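Local structure of dihydroorotase (Saccharomyces cerevisiae S288C, 6L0A) at residues C[118-121]-C[122-125]. The protein catalyses the zinc-dependent interconversion of N-carbamoyl-L-aspartate and (S)-dihydroorotate, the third step of de novo pyrimidine biosynthesis. Residues are numbered along the deposited sequence; the frame is centred on the assembly and turned at random.
Sequences SAFY and PIFK
Pro122 packs its ring against the turn formed by Ser118 to Tyr121, where a short 3-10 segment runs into the first turn of helix 121-130, an outer helix of the TIM-barrel-type amidohydrolase fold. Its CD lies 3.8 Å from the carbonyl O of Ala119 and also meets CB of Tyr121. The proline has no N-H to give, and in a first helical turn none is needed for a bond four residues back. Phe120 O accepts from the next two amides. Of these, Ile123 N makes only a weak, strongly bent bond to Phe120 O (116° at the hydrogen). The Ile123 side chain reaches the rim of the Phe120 ring, where Ile123 CG1 lies near the ring plane, 4.3 Å from Phe120 CD1, and packs against Pro82 and Ile85 of helix 82-90. Phe124 N gives the straighter bond to the same oxygen, 3.0 Å from Phe120 O and almost in line with the carbonyl. Because CG of Phe124 sits beside its own backbone N (chi1 -58°), the ring folds back over the turn: one face receives Phe120 O, displaced toward the rim, and Phe120 CB makes a CH-pi contact 4.2 Å from the ring centroid. The ring also passes Tyr121 at a slant, Phe124 CD2 lying 3.9 Å from Tyr121 CD1, and extends to Leu76 and to Leu167 of helix 156-170. Replacing Phe124 with an alanine is likely to open a gap beside Phe120 CB and take the oblique neighbour from the Tyr121 ring. The Tyr121 hydroxyl is hydrogen-bonded to Asp170. Lys125 continues the helical pattern: its N donates to Tyr121 O at 2.9 Å, the donor 20° out of the carbonyl plane, while Lys125 CB rests 3.5 Å from that same Tyr121 O.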
loop_
_atom_site.group_PDB
_atom_site.type_symbol
_atom_site.label_atom_id
_atom_site.label_comp_id
_atom_site.label_asym_id
_atom_site.label_seq_id
_atom_site.Cartn_x
_atom_site.Cartn_y
_atom_site.Cartn_z
ATOM N N SER C 118 26.359 -12.936 -11.480
ATOM C CA SER C 118 27.494 -13.652 -12.055
ATOM C C SER C 118 28.200 -14.526 -11.028
ATOM O O SER C 118 28.719 -15.592 -11.378
ATOM C CB SER C 118 28.482 -12.657 -12.665
ATOM O OG SER C 118 29.236 -12.029 -11.641
ATOM N N ALA C 119 28.238 -14.091 -9.764
ATOM C CA ALA C 119 28.904 -14.865 -8.723
ATOM C C ALA C 119 28.230 -16.203 -8.468
ATOM O O ALA C 119 28.856 -17.097 -7.892
ATOM C CB ALA C 119 28.956 -14.070 -7.418
ATOM N N PHE C 120 26.967 -16.361 -8.865
ATOM C CA PHE C 120 26.262 -17.622 -8.690
ATOM C C PHE C 120 26.230 -18.459 -9.959
ATOM O O PHE C 120 25.617 -19.523 -9.964
ATOM C CB PHE C 120 24.833 -17.355 -8.171
ATOM C CG PHE C 120 24.819 -16.732 -6.808
ATOM C CD1 PHE C 120 24.873 -17.522 -5.669
ATOM C CD2 PHE C 120 24.834 -15.350 -6.663
ATOM C CE1 PHE C 120 24.904 -16.950 -4.416
ATOM C CE2 PHE C 120 24.867 -14.773 -5.406
ATOM C CZ PHE C 120 24.899 -15.571 -4.282
ATOM N N TYR C 121 26.889 -18.021 -11.032
ATOM C CA TYR C 121 26.866 -18.809 -12.262
ATOM C C TYR C 121 27.418 -20.224 -12.075
ATOM O O TYR C 121 26.868 -21.153 -12.690
ATOM C CB TYR C 121 27.601 -18.049 -13.378
ATOM C CG TYR C 121 26.657 -17.207 -14.217
ATOM C CD1 TYR C 121 25.631 -16.484 -13.620
ATOM C CD2 TYR C 121 26.777 -17.152 -15.601
ATOM C CE1 TYR C 121 24.746 -15.723 -14.377
ATOM C CE2 TYR C 121 25.904 -16.396 -16.370
ATOM C CZ TYR C 121 24.885 -15.681 -15.749
ATOM O OH TYR C 121 24.012 -14.921 -16.500
ATOM N N PRO C 122 28.449 -20.468 -11.260
ATOM C CA PRO C 122 28.821 -21.871 -10.985
ATOM C C PRO C 122 27.699 -22.687 -10.352
ATOM O O PRO C 122 27.561 -23.879 -10.658
ATOM C CB PRO C 122 30.027 -21.728 -10.050
ATOM C CG PRO C 122 30.642 -20.435 -10.455
ATOM C CD PRO C 122 29.464 -19.530 -10.742
ATOM N N ILE C 123 26.886 -22.073 -9.483
ATOM C CA ILE C 123 25.720 -22.767 -8.934
ATOM C C ILE C 123 24.736 -23.112 -10.043
ATOM O O ILE C 123 24.259 -24.248 -10.143
ATOM C CB ILE C 123 25.048 -21.914 -7.845
ATOM C CG1 ILE C 123 26.033 -21.551 -6.724
ATOM C CG2 ILE C 123 23.799 -22.640 -7.289
ATOM C CD1 ILE C 123 26.524 -22.741 -5.927
ATOM N N PHE C 124 24.398 -22.128 -10.884
ATOM C CA PHE C 124 23.417 -22.370 -11.942
ATOM C C PHE C 124 23.904 -23.425 -12.929
ATOM O O PHE C 124 23.099 -24.211 -13.450
ATOM C CB PHE C 124 23.096 -21.067 -12.683
ATOM C CG PHE C 124 22.568 -19.975 -11.798
ATOM C CD1 PHE C 124 21.875 -20.275 -10.634
ATOM C CD2 PHE C 124 22.767 -18.644 -12.124
ATOM C CE1 PHE C 124 21.377 -19.265 -9.817
ATOM C CE2 PHE C 124 22.280 -17.618 -11.295
ATOM C CZ PHE C 124 21.584 -17.935 -10.149
ATOM N N LYS C 125 25.213 -23.462 -13.199
ATOM C CA LYS C 125 25.742 -24.509 -14.065
ATOM C C LYS C 125 25.533 -25.884 -13.446
ATOM O O LYS C 125 25.122 -26.827 -14.132
ATOM C CB LYS C 125 27.228 -24.256 -14.351
ATOM C CG LYS C 125 27.826 -25.047 -15.534
ATOM C CD LYS C 125 26.886 -25.155 -16.756
ATOM C CE LYS C 125 26.488 -23.806 -17.383
ATOM N NZ LYS C 125 27.592 -23.008 -18.002
#